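Local structure of metallo-beta-lactamase (Simiduia agarivorans, 6MFI) at residues Asp114-Met119 with Ala156-Ala161; Val209-Leu214 with Ala239-Leu244; Glu31-Ser36 with Gln261-Arg266. The protein probably hydrolyses the beta-lactam ring of antibiotics as a zinc-dependent B3 metallo-beta-lactamase, with two zinc ions held in its active site. One frame throughout, in Å; residues are numbered along the deposited sequence.

Contact 1 (Asp114-Met119 with Ala156-Ala161); sequences DHVGGM and ASFPVA. With ZN (zinc ion), chain B.
Phe158 packs against the backbone of Val116 and Gly117, and the closest approach is its CB to Gly117 O at 3.5 Å. With chi1 at 47°, CG lies between the backbone N and the carbonyl carbon of Phe158, which brings the ring obliquely against the Gly117 main chain; its CG is 3.8 Å from Gly117 CA. At the far end of the ring CZ touches Val116 CG2 at 4.1 Å. This part is buried and tightly packed. Toward the surface the fit is looser: Pro159 brings only CD near Gly117 O, and no direct hydrogen bond joins the segments. Water 2 bridges them instead, donating to Gly117 O at 2.6 Å and to Pro159 O at 2.8 Å. On the other side of Val116, Asp114 OD2 and His115 NE2 bind a zinc ion at 2.0 and 2.2 Å, with water 1 and His253 completing the site. The HxHxDH metal motif of this superfamily thus ends just before the turn, type I from Val116 to Met119, on which Phe158 rests. Val139 and Met140 of helix 134-142 and Ile113 of helix 113-116 add further packing, while Met119 and Ala161 both reach Leu130 on strand 129-132.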
ATOM      1  N   ASP A 114       2.706   9.147   5.287  1.00 12.51           N
ATOM      2  CA  ASP A 114       1.495   9.303   4.493  1.00 12.69           C
ATOM      3  C   ASP A 114       0.742   7.994   4.295  1.00 11.33           C
ATOM      4  O   ASP A 114      -0.361   8.015   3.741  1.00 11.00           O
ATOM      5  CB  ASP A 114       1.824   9.922   3.132  1.00 13.91           C
ATOM      6  CG  ASP A 114       2.895   9.157   2.384  1.00 15.59           C
ATOM      7  OD1 ASP A 114       3.900   8.771   3.013  1.00 16.05           O
ATOM      8  OD2 ASP A 114       2.730   8.947   1.164  1.00 17.10           O
ATOM      9  N   HIS A 115       1.297   6.868   4.736  1.00 10.32           N
ATOM     10  CA  HIS A 115       0.644   5.574   4.589  1.00 10.37           C
ATOM     11  C   HIS A 115       0.386   4.857   5.906  1.00  9.83           C
ATOM     12  O   HIS A 115      -0.575   4.090   5.989  1.00  8.64           O
ATOM     13  CB  HIS A 115       1.478   4.654   3.684  1.00 11.07           C
ATOM     14  CG  HIS A 115       1.747   5.228   2.327  1.00 11.94           C
ATOM     15  ND1 HIS A 115       0.745   5.489   1.417  1.00 12.24           N
ATOM     16  CD2 HIS A 115       2.903   5.597   1.730  1.00 12.51           C
ATOM     17  CE1 HIS A 115       1.275   5.992   0.317  1.00 12.90           C
ATOM     18  NE2 HIS A 115       2.583   6.066   0.479  1.00 12.59           N
ATOM     19  N   VAL A 116       1.208   5.080   6.930  1.00  9.78           N
ATOM     20  CA  VAL A 116       1.056   4.378   8.200  1.00  9.76           C
ATOM     21  C   VAL A 116       1.013   5.378   9.348  1.00  9.27           C
ATOM     22  O   VAL A 116       1.136   4.999  10.518  1.00  8.94           O
ATOM     23  CB  VAL A 116       2.189   3.356   8.409  1.00  9.56           C
ATOM     24  CG1 VAL A 116       2.151   2.287   7.328  1.00  9.42           C
ATOM     25  CG2 VAL A 116       3.537   4.057   8.424  1.00  9.77           C
ATOM     26  N   GLY A 117       0.835   6.659   9.022  1.00  9.69           N
ATOM     27  CA  GLY A 117       0.837   7.681  10.057  1.00  9.73           C
ATOM     28  C   GLY A 117      -0.292   7.514  11.058  1.00  9.83           C
ATOM     29  O   GLY A 117      -0.124   7.791  12.248  1.00 10.25           O
ATOM     30  N   GLY A 118      -1.451   7.059  10.592  1.00  9.55           N
ATOM     31  CA  GLY A 118      -2.588   6.865  11.469  1.00  9.71           C
ATOM     32  C   GLY A 118      -2.827   5.414  11.830  1.00  9.54           C
ATOM     33  O   GLY A 118      -3.946   5.031  12.178  1.00 10.50           O
ATOM     34  N   MET A 119      -1.773   4.597  11.752  1.00  9.76           N
ATOM     35  CA  MET A 119      -1.919   3.174  12.044  1.00 10.32           C
ATOM     36  C   MET A 119      -2.261   2.939  13.510  1.00 10.65           C
ATOM     37  O   MET A 119      -3.058   2.050  13.831  1.00 11.21           O
ATOM     38  CB  MET A 119      -0.639   2.431  11.662  1.00 10.55           C
ATOM     39  CG  MET A 119      -0.816   0.936  11.453  1.00 11.35           C
ATOM     40  SD  MET A 119      -2.108   0.542  10.261  1.00 11.37           S
ATOM     41  CE  MET A 119      -1.142   0.372   8.761  1.00 10.81           C
ATOM     42  N   ALA A 156       8.892  13.776   9.397  1.00 23.04           N
ATOM     43  CA  ALA A 156       7.773  13.977  10.310  1.00 23.65           C
ATOM     44  C   ALA A 156       7.465  12.703  11.088  1.00 24.00           C
ATOM     45  O   ALA A 156       7.427  11.611  10.520  1.00 24.76           O
ATOM     46  CB  ALA A 156       6.543  14.443   9.547  1.00 23.27           C
ATOM     47  N   SER A 157       7.246  12.851  12.390  1.00 23.43           N
ATOM     48  CA  SER A 157       6.933  11.723  13.252  1.00 22.16           C
ATOM     49  C   SER A 157       5.424  11.522  13.349  1.00 20.05           C
ATOM     50  O   SER A 157       4.630  12.427  13.082  1.00 19.85           O
ATOM     51  CB  SER A 157       7.524  11.932  14.647  1.00 23.16           C
ATOM     52  OG  SER A 157       6.927  13.043  15.293  1.00 24.04           O
ATOM     53  N   PHE A 158       5.037  10.315  13.735  1.00 17.90           N
ATOM     54  CA  PHE A 158       3.645   9.936  13.905  1.00 16.14           C
ATOM     55  C   PHE A 158       3.533   9.071  15.151  1.00 15.05           C
ATOM     56  O   PHE A 158       4.535   8.520  15.620  1.00 13.92           O
ATOM     57  CB  PHE A 158       3.107   9.194  12.672  1.00 15.88           C
ATOM     58  CG  PHE A 158       4.013   8.108  12.165  1.00 16.24           C
ATOM     59  CD1 PHE A 158       3.923   6.821  12.666  1.00 16.27           C
ATOM     60  CD2 PHE A 158       4.945   8.372  11.174  1.00 16.99           C
ATOM     61  CE1 PHE A 158       4.751   5.819  12.197  1.00 16.92           C
ATOM     62  CE2 PHE A 158       5.775   7.374  10.700  1.00 17.73           C
ATOM     63  CZ  PHE A 158       5.678   6.096  11.213  1.00 17.68           C
ATOM     64  N   PRO A 159       2.332   8.953  15.725  1.00 15.48           N
ATOM     65  CA  PRO A 159       2.180   8.165  16.956  1.00 15.65           C
ATOM     66  C   PRO A 159       2.659   6.731  16.782  1.00 14.60           C
ATOM     67  O   PRO A 159       2.449   6.106  15.740  1.00 13.97           O
ATOM     68  CB  PRO A 159       0.674   8.225  17.230  1.00 15.93           C
ATOM     69  CG  PRO A 159       0.231   9.491  16.590  1.00 16.41           C
ATOM     70  CD  PRO A 159       1.082   9.649  15.364  1.00 16.17           C
ATOM     71  N   VAL A 160       3.313   6.212  17.824  1.00 13.97           N
ATOM     72  CA  VAL A 160       3.855   4.862  17.771  1.00 13.31           C
ATOM     73  C   VAL A 160       2.721   3.844  17.808  1.00 11.91           C
ATOM     74  O   VAL A 160       1.671   4.063  18.428  1.00 10.86           O
ATOM     75  CB  VAL A 160       4.857   4.628  18.918  1.00 13.96           C
ATOM     76  CG1 VAL A 160       5.897   5.739  18.949  1.00 14.60           C
ATOM     77  CG2 VAL A 160       4.138   4.534  20.258  1.00 14.04           C
ATOM     78  N   ALA A 161       2.929   2.723  17.125  1.00 12.25           N
ATOM     79  CA  ALA A 161       1.936   1.667  17.023  1.00 12.88           C
ATOM     80  C   ALA A 161       2.475   0.382  17.637  1.00 14.05           C
ATOM     81  O   ALA A 161       3.682   0.222  17.841  1.00 14.65           O
ATOM     82  CB  ALA A 161       1.529   1.424  15.564  1.00 12.74           C
TER
HETATM   83 ZN    ZN B 401       3.740   7.824  -0.191  1.00 10.69          ZN
HETATM   84  O   HOH W   1       5.566   8.259   0.458  1.00 11.01           O
HETATM   85  O   HOH W   2       0.244   5.929  13.973  1.00 13.27           O

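Contact 2 (Val209-Leu214 with Ala239-Leu244); sequences VYADSL and ATLADL
Leu241 carries its CG trans to the backbone N (chi1 170°), and with chi2 at 70° its two methyls are spread toward different partners on Val209-Leu214. Val209 answers with CG1 likewise opposite its own N, which sets CG1 3.9 Å from Leu241 CD1. The other methyl, Leu241 CD2, meets Leu214 CD1 at 3.6 Å, the shortest approach across the contact. Between them, Ala211 CB is 3.9 Å from Leu241 CD1 and equally far from CD2, so one leucine fork straddles one alanine methyl. The Val209 and Leu214 side chains run at a slant to that of Leu241.

The contact ties strand 206-210 to helix 228-242, the first two elements of a beta-alpha-beta unit completed by strand 248-250, which lies parallel to the first. Tyr278 and Ile282 of helix 274-291 pack on Leu241 and Leu214 respectively. Beyond the strand the chain bends through an Asx turn: Leu214 N donates to Asp212 OD2 at 3.3 Å, with an N-H...O angle of 157°, meeting the carboxylate from above its plane. Asp212 OD1 accepts from His110 ND1, making Asp212 a second-shell residue of the first zinc site. All four touching residues are buried and no hydrogen bond crosses between the segments, which implies that cohesion here is dispersive and hydrophobic, while the Asp212 carboxylate serves His110 and the Asx turn.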
ATOM      1  N   VAL A 209      -2.704  -7.440  -6.688  1.00 16.84           N
ATOM      2  CA  VAL A 209      -1.393  -7.163  -6.114  1.00 15.81           C
ATOM      3  C   VAL A 209      -1.364  -5.708  -5.671  1.00 14.84           C
ATOM      4  O   VAL A 209      -1.630  -4.804  -6.473  1.00 15.05           O
ATOM      5  CB  VAL A 209      -0.251  -7.449  -7.102  1.00 16.59           C
ATOM      6  CG1 VAL A 209       1.062  -6.901  -6.565  1.00 15.70           C
ATOM      7  CG2 VAL A 209      -0.140  -8.944  -7.367  1.00 17.88           C
ATOM      8  N   TYR A 210      -1.046  -5.483  -4.396  1.00 14.18           N
ATOM      9  CA  TYR A 210      -0.905  -4.140  -3.838  1.00 14.26           C
ATOM     10  C   TYR A 210       0.582  -3.798  -3.834  1.00 14.26           C
ATOM     11  O   TYR A 210       1.278  -3.915  -2.825  1.00 13.94           O
ATOM     12  CB  TYR A 210      -1.519  -4.078  -2.443  1.00 13.92           C
ATOM     13  CG  TYR A 210      -1.651  -2.685  -1.869  1.00 13.28           C
ATOM     14  CD1 TYR A 210      -2.295  -1.677  -2.573  1.00 13.55           C
ATOM     15  CD2 TYR A 210      -1.144  -2.385  -0.612  1.00 12.42           C
ATOM     16  CE1 TYR A 210      -2.421  -0.403  -2.043  1.00 13.26           C
ATOM     17  CE2 TYR A 210      -1.264  -1.118  -0.075  1.00 12.10           C
ATOM     18  CZ  TYR A 210      -1.904  -0.132  -0.792  1.00 12.52           C
ATOM     19  OH  TYR A 210      -2.025   1.127  -0.255  1.00 12.95           O
ATOM     20  N   ALA A 211       1.072  -3.374  -4.997  1.00 15.20           N
ATOM     21  CA  ALA A 211       2.491  -3.102  -5.176  1.00 15.37           C
ATOM     22  C   ALA A 211       2.878  -1.785  -4.514  1.00 15.16           C
ATOM     23  O   ALA A 211       2.174  -0.780  -4.638  1.00 15.71           O
ATOM     24  CB  ALA A 211       2.845  -3.063  -6.663  1.00 16.46           C
ATOM     25  N   ASP A 212       4.014  -1.800  -3.818  1.00 17.81           N
ATOM     26  CA  ASP A 212       4.492  -0.623  -3.111  1.00 17.55           C
ATOM     27  C   ASP A 212       4.847   0.490  -4.099  1.00 16.92           C
ATOM     28  O   ASP A 212       4.963   0.277  -5.308  1.00 17.35           O
ATOM     29  CB  ASP A 212       5.701  -0.983  -2.246  1.00 18.83           C
ATOM     30  CG  ASP A 212       6.127   0.152  -1.332  1.00 19.80           C
ATOM     31  OD1 ASP A 212       5.377   0.465  -0.385  1.00 19.67           O
ATOM     32  OD2 ASP A 212       7.208   0.732  -1.566  1.00 20.71           O
ATOM     33  N   SER A 213       5.012   1.701  -3.557  1.00 16.50           N
ATOM     34  CA  SER A 213       5.354   2.856  -4.383  1.00 16.20           C
ATOM     35  C   SER A 213       6.621   2.602  -5.191  1.00 16.77           C
ATOM     36  O   SER A 213       6.673   2.898  -6.391  1.00 16.97           O
ATOM     37  CB  SER A 213       5.506   4.098  -3.507  1.00 15.79           C
ATOM     38  OG  SER A 213       4.322   4.341  -2.767  1.00 14.74           O
ATOM     39  N   LEU A 214       7.653   2.058  -4.549  1.00 17.47           N
ATOM     40  CA  LEU A 214       8.895   1.647  -5.197  1.00 18.77           C
ATOM     41  C   LEU A 214       9.622   2.802  -5.879  1.00 19.42           C
ATOM     42  O   LEU A 214      10.605   2.571  -6.591  1.00 20.38           O
ATOM     43  CB  LEU A 214       8.643   0.524  -6.212  1.00 19.27           C
ATOM     44  CG  LEU A 214       8.133  -0.799  -5.637  1.00 19.70           C
ATOM     45  CD1 LEU A 214       8.133  -1.871  -6.701  1.00 20.71           C
ATOM     46  CD2 LEU A 214       8.974  -1.234  -4.456  1.00 20.21           C
ATOM     47  N   ALA A 239      12.479  -7.384  -9.727  1.00 30.56           N
ATOM     48  CA  ALA A 239      12.404  -8.561 -10.586  1.00 31.41           C
ATOM     49  C   ALA A 239      11.393  -9.569 -10.059  1.00 31.20           C
ATOM     50  O   ALA A 239      10.825 -10.345 -10.837  1.00 32.00           O
ATOM     51  CB  ALA A 239      13.784  -9.206 -10.720  1.00 32.86           C
ATOM     52  N   THR A 240      11.153  -9.574  -8.747  1.00 30.25           N
ATOM     53  CA  THR A 240      10.146 -10.461  -8.177  1.00 30.36           C
ATOM     54  C   THR A 240       8.736  -9.948  -8.447  1.00 28.64           C
ATOM     55  O   THR A 240       7.843 -10.734  -8.781  1.00 28.43           O
ATOM     56  CB  THR A 240      10.375 -10.622  -6.673  1.00 30.61           C
ATOM     57  OG1 THR A 240      11.737 -10.993  -6.432  1.00 32.31           O
ATOM     58  CG2 THR A 240       9.455 -11.692  -6.106  1.00 30.98           C
ATOM     59  N   LEU A 241       8.524  -8.636  -8.316  1.00 27.39           N
ATOM     60  CA  LEU A 241       7.194  -8.072  -8.536  1.00 26.11           C
ATOM     61  C   LEU A 241       6.757  -8.225  -9.988  1.00 27.22           C
ATOM     62  O   LEU A 241       5.577  -8.473 -10.264  1.00 26.81           O
ATOM     63  CB  LEU A 241       7.175  -6.599  -8.128  1.00 24.86           C
ATOM     64  CG  LEU A 241       5.921  -5.816  -8.525  1.00 23.69           C
ATOM     65  CD1 LEU A 241       4.719  -6.269  -7.706  1.00 23.07           C
ATOM     66  CD2 LEU A 241       6.140  -4.319  -8.388  1.00 22.90           C
ATOM     67  N   ALA A 242       7.694  -8.087 -10.930  1.00 29.29           N
ATOM     68  CA  ALA A 242       7.338  -8.150 -12.343  1.00 31.16           C
ATOM     69  C   ALA A 242       6.859  -9.538 -12.750  1.00 32.82           C
ATOM     70  O   ALA A 242       6.056  -9.664 -13.683  1.00 33.18           O
ATOM     71  CB  ALA A 242       8.530  -7.732 -13.204  1.00 32.99           C
ATOM     72  N   ASP A 243       7.327 -10.582 -12.070  1.00 34.14           N
ATOM     73  CA  ASP A 243       7.010 -11.956 -12.433  1.00 36.32           C
ATOM     74  C   ASP A 243       5.907 -12.560 -11.572  1.00 35.52           C
ATOM     75  O   ASP A 243       5.611 -13.752 -11.709  1.00 36.90           O
ATOM     76  CB  ASP A 243       8.267 -12.823 -12.353  1.00 38.33           C
ATOM     77  CG  ASP A 243       8.329 -13.860 -13.456  1.00 41.55           C
ATOM     78  OD1 ASP A 243       7.651 -13.672 -14.488  1.00 42.03           O
ATOM     79  OD2 ASP A 243       9.054 -14.864 -13.293  1.00 43.43           O
ATOM     80  N   LEU A 244       5.295 -11.775 -10.691  1.00 33.29           N
ATOM     81  CA  LEU A 244       4.221 -12.289  -9.856  1.00 31.90           C
ATOM     82  C   LEU A 244       2.959 -12.517 -10.678  1.00 31.82           C
ATOM     83  O   LEU A 244       2.680 -11.798 -11.643  1.00 31.71           O
ATOM     84  CB  LEU A 244       3.917 -11.319  -8.712  1.00 30.07           C
ATOM     85  CG  LEU A 244       4.939 -11.184  -7.584  1.00 30.17           C
ATOM     86  CD1 LEU A 244       4.472 -10.159  -6.563  1.00 28.51           C
ATOM     87  CD2 LEU A 244       5.192 -12.529  -6.924  1.00 31.63           C
TER

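Contact 3 (Glu31-Ser36 with Gln261-Arg266); sequences EHWVDS and QRLSER
Val34 has the most surface buried here, 56 Å², and its two methyls meet neighbouring residues of the opposing helix. CG1, placed trans to the backbone N by chi1 of -178°, touches Ser264 CB at 3.7 Å; CG2 reaches Leu263 CB at the same distance of 3.7 Å. The valine fork is therefore set against the backbone end of these two side chains, in keeping with Val34 and Ser264 having the nearest CA atoms, 6.5 Å apart.

Leu263 follows with 49 Å². While its CB receives Val34, its CD1 extends to Trp33, lying 4.2 Å from CE3 on the six-membered part of the indole and approaching the ring obliquely. Within the alpha-beta/beta-alpha sandwich of metallo-beta-lactamases, the contact joins helix 30-36, close to the modelled N-terminus, and helix 259-265, which follows the last strand of the five-stranded sheet. The short axes come within 9.4 Å and cross at -119°, so the helices touch over a small patch at a steep angle. Trp33 turns toward the seven-stranded sheet as well, meeting Phe50 edge-to-face and Tyr58 with nearly perpendicular planes.

Ser264, with 28 Å², forms the outer border: its CB does the touching, and the residue is exposed. Residues 31-36 and 261-266 share no hydrogen bond. Nearby, Val34 O accepts a weak hydrogen bond from Arg260 NH2, adding a polar tie between the helices beside the aliphatic contacts.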
ATOM      1  N   GLU A  31     -17.478   5.317  -9.880  1.00 39.08           N
ATOM      2  CA  GLU A  31     -17.804   6.464 -10.720  1.00 37.89           C
ATOM      3  C   GLU A  31     -17.886   7.733  -9.885  1.00 34.83           C
ATOM      4  O   GLU A  31     -17.386   8.790 -10.289  1.00 35.08           O
ATOM      5  CB  GLU A  31     -19.121   6.233 -11.461  1.00 39.72           C
ATOM      6  CG  GLU A  31     -19.600   7.459 -12.229  1.00 41.28           C
ATOM      7  CD  GLU A  31     -21.088   7.710 -12.080  1.00 42.42           C
ATOM      8  OE1 GLU A  31     -21.839   6.745 -11.835  1.00 42.45           O
ATOM      9  OE2 GLU A  31     -21.502   8.883 -12.188  1.00 43.33           O
ATOM     10  N   HIS A  32     -18.518   7.645  -8.711  1.00 31.65           N
ATOM     11  CA  HIS A  32     -18.520   8.766  -7.782  1.00 29.01           C
ATOM     12  C   HIS A  32     -17.109   9.109  -7.325  1.00 25.84           C
ATOM     13  O   HIS A  32     -16.812  10.277  -7.055  1.00 25.36           O
ATOM     14  CB  HIS A  32     -19.409   8.446  -6.578  1.00 29.30           C
ATOM     15  CG  HIS A  32     -19.603   9.597  -5.642  1.00 29.79           C
ATOM     16  ND1 HIS A  32     -19.724  10.899  -6.078  1.00 30.68           N
ATOM     17  CD2 HIS A  32     -19.698   9.643  -4.293  1.00 29.39           C
ATOM     18  CE1 HIS A  32     -19.885  11.697  -5.038  1.00 30.67           C
ATOM     19  NE2 HIS A  32     -19.872  10.959  -3.942  1.00 29.84           N
ATOM     20  N   TRP A  33     -16.227   8.109  -7.242  1.00 23.80           N
ATOM     21  CA  TRP A  33     -14.846   8.368  -6.846  1.00 22.29           C
ATOM     22  C   TRP A  33     -14.111   9.185  -7.900  1.00 22.26           C
ATOM     23  O   TRP A  33     -13.361  10.108  -7.563  1.00 22.17           O
ATOM     24  CB  TRP A  33     -14.116   7.051  -6.586  1.00 21.10           C
ATOM     25  CG  TRP A  33     -12.823   7.225  -5.846  1.00 20.24           C
ATOM     26  CD1 TRP A  33     -12.627   7.105  -4.503  1.00 19.69           C
ATOM     27  CD2 TRP A  33     -11.547   7.555  -6.410  1.00 19.81           C
ATOM     28  NE1 TRP A  33     -11.309   7.337  -4.193  1.00 19.09           N
ATOM     29  CE2 TRP A  33     -10.625   7.616  -5.347  1.00 19.14           C
ATOM     30  CE3 TRP A  33     -11.095   7.804  -7.710  1.00 20.07           C
ATOM     31  CZ2 TRP A  33      -9.278   7.916  -5.543  1.00 18.19           C
ATOM     32  CZ3 TRP A  33      -9.758   8.101  -7.902  1.00 19.55           C
ATOM     33  CH2 TRP A  33      -8.865   8.155  -6.824  1.00 18.45           C
ATOM     34  N   VAL A  34     -14.305   8.855  -9.179  1.00 22.47           N
ATOM     35  CA  VAL A  34     -13.677   9.629 -10.248  1.00 22.72           C
ATOM     36  C   VAL A  34     -14.196  11.060 -10.241  1.00 23.23           C
ATOM     37  O   VAL A  34     -13.443  12.013 -10.483  1.00 23.54           O
ATOM     38  CB  VAL A  34     -13.909   8.947 -11.610  1.00 23.65           C
ATOM     39  CG1 VAL A  34     -13.220   9.724 -12.720  1.00 24.66           C
ATOM     40  CG2 VAL A  34     -13.409   7.513 -11.577  1.00 22.72           C
ATOM     41  N   ASP A  35     -15.487  11.238  -9.950  1.00 23.56           N
ATOM     42  CA  ASP A  35     -16.046  12.582  -9.871  1.00 24.63           C
ATOM     43  C   ASP A  35     -15.612  13.301  -8.600  1.00 23.19           C
ATOM     44  O   ASP A  35     -15.585  14.538  -8.569  1.00 23.57           O
ATOM     45  CB  ASP A  35     -17.572  12.522  -9.949  1.00 26.22           C
ATOM     46  CG  ASP A  35     -18.069  11.940 -11.259  1.00 28.10           C
ATOM     47  OD1 ASP A  35     -17.383  12.114 -12.289  1.00 28.84           O
ATOM     48  OD2 ASP A  35     -19.148  11.308 -11.258  1.00 28.77           O
ATOM     49  N   SER A  36     -15.267  12.556  -7.549  1.00 20.89           N
ATOM     50  CA  SER A  36     -14.916  13.162  -6.271  1.00 19.71           C
ATOM     51  C   SER A  36     -13.418  13.355  -6.090  1.00 18.02           C
ATOM     52  O   SER A  36     -13.004  14.284  -5.387  1.00 17.71           O
ATOM     53  CB  SER A  36     -15.448  12.311  -5.114  1.00 18.95           C
ATOM     54  OG  SER A  36     -16.846  12.112  -5.225  1.00 20.05           O
ATOM     55  N   GLN A 261      -7.701   6.758 -14.045  1.00 23.92           N
ATOM     56  CA  GLN A 261      -7.933   6.614 -15.478  1.00 26.17           C
ATOM     57  C   GLN A 261      -8.543   5.258 -15.807  1.00 26.48           C
ATOM     58  O   GLN A 261      -9.450   5.167 -16.642  1.00 28.16           O
ATOM     59  CB  GLN A 261      -6.630   6.823 -16.249  1.00 26.91           C
ATOM     60  CG  GLN A 261      -5.990   8.183 -16.018  1.00 27.37           C
ATOM     61  CD  GLN A 261      -4.941   8.157 -14.922  1.00 25.91           C
ATOM     62  OE1 GLN A 261      -5.259   7.990 -13.743  1.00 24.46           O
ATOM     63  NE2 GLN A 261      -3.682   8.331 -15.306  1.00 26.22           N
ATOM     64  N   ARG A 262      -8.067   4.193 -15.157  1.00 25.40           N
ATOM     65  CA  ARG A 262      -8.643   2.872 -15.388  1.00 26.39           C
ATOM     66  C   ARG A 262     -10.097   2.816 -14.934  1.00 27.53           C
ATOM     67  O   ARG A 262     -10.922   2.131 -15.550  1.00 28.61           O
ATOM     68  CB  ARG A 262      -7.817   1.804 -14.673  1.00 25.09           C
ATOM     69  CG  ARG A 262      -6.419   1.610 -15.235  1.00 25.04           C
ATOM     70  CD  ARG A 262      -5.666   0.534 -14.469  1.00 24.01           C
ATOM     71  NE  ARG A 262      -5.359   0.946 -13.103  1.00 22.86           N
ATOM     72  CZ  ARG A 262      -5.151   0.105 -12.096  1.00 22.33           C
ATOM     73  NH1 ARG A 262      -5.218  -1.205 -12.298  1.00 23.22           N
ATOM     74  NH2 ARG A 262      -4.877   0.571 -10.885  1.00 20.91           N
ATOM     75  N   LEU A 263     -10.429   3.529 -13.854  1.00 27.55           N
ATOM     76  CA  LEU A 263     -11.812   3.562 -13.388  1.00 29.57           C
ATOM     77  C   LEU A 263     -12.702   4.344 -14.348  1.00 34.19           C
ATOM     78  O   LEU A 263     -13.850   3.956 -14.596  1.00 35.77           O
ATOM     79  CB  LEU A 263     -11.879   4.170 -11.987  1.00 27.16           C
ATOM     80  CG  LEU A 263     -11.514   3.266 -10.807  1.00 25.00           C
ATOM     81  CD1 LEU A 263     -11.612   4.034  -9.498  1.00 23.72           C
ATOM     82  CD2 LEU A 263     -12.405   2.036 -10.777  1.00 25.34           C
ATOM     83  N   SER A 264     -12.188   5.443 -14.901  1.00 36.92           N
ATOM     84  CA  SER A 264     -13.002   6.292 -15.765  1.00 41.19           C
ATOM     85  C   SER A 264     -13.071   5.754 -17.190  1.00 44.71           C
ATOM     86  O   SER A 264     -14.115   5.857 -17.844  1.00 45.54           O
ATOM     87  CB  SER A 264     -12.446   7.716 -15.768  1.00 42.22           C
ATOM     88  OG  SER A 264     -12.731   8.372 -16.990  1.00 45.27           O
ATOM     89  N   GLU A 265     -11.977   5.174 -17.683  1.00 46.95           N
ATOM     90  CA  GLU A 265     -11.880   4.771 -19.081  1.00 51.14           C
ATOM     91  C   GLU A 265     -12.493   3.408 -19.365  1.00 52.63           C
ATOM     92  O   GLU A 265     -13.071   3.217 -20.441  1.00 55.03           O
ATOM     93  CB  GLU A 265     -10.413   4.748 -19.527  1.00 50.98           C
ATOM     94  CG  GLU A 265      -9.997   5.922 -20.390  1.00 52.92           C
ATOM     95  CD  GLU A 265      -8.517   6.224 -20.274  1.00 52.50           C
ATOM     96  OE1 GLU A 265      -7.736   5.292 -19.978  1.00 51.88           O
ATOM     97  OE2 GLU A 265      -8.136   7.399 -20.466  1.00 53.93           O
ATOM     98  N   ARG A 266     -12.387   2.457 -18.441  1.00 52.07           N
ATOM     99  CA  ARG A 266     -12.666   1.061 -18.746  1.00 53.74           C
ATOM    100  C   ARG A 266     -13.711   0.500 -17.790  1.00 52.70           C
ATOM    101  O   ARG A 266     -14.197   1.180 -16.880  1.00 51.67           O
ATOM    102  CB  ARG A 266     -11.388   0.226 -18.668  1.00 53.78           C
ATOM    103  CG  ARG A 266     -10.178   0.875 -19.295  1.00 54.94           C
ATOM    104  CD  ARG A 266      -8.940   0.248 -18.707  1.00 54.41           C
ATOM    105  NE  ARG A 266      -9.228  -1.105 -18.243  1.00 55.52           N
ATOM    106  CZ  ARG A 266      -8.302  -1.986 -17.893  1.00 55.56           C
ATOM    107  NH1 ARG A 266      -8.656  -3.196 -17.485  1.00 56.12           N
ATOM    108  NH2 ARG A 266      -7.022  -1.660 -17.969  1.00 55.00           N
TER

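How the contacts relate
Along the chain contact 1 closes before contact 2 opens, and contact 3, whose segments are 225 residues apart in sequence, encloses both. Contacts 1 and 2 lie on opposite sides of the chain's centre, with centres 23 Å apart, yet they meet at the metal site, where His115 NE2 is 4.1 Å from Ser213 OG. Contact 1 belongs with the seven-stranded sheet through strand 129-132, and contact 2 with the five-stranded sheet, as in the alpha-beta/beta-alpha sandwich of metallo-beta-lactamases with zinc bound between the halves. Contact 3 is peripheral, its centre 29 Å from that of contact 1 and 24 Å from that of contact 2, and joins an N-terminal helix to one late in the chain.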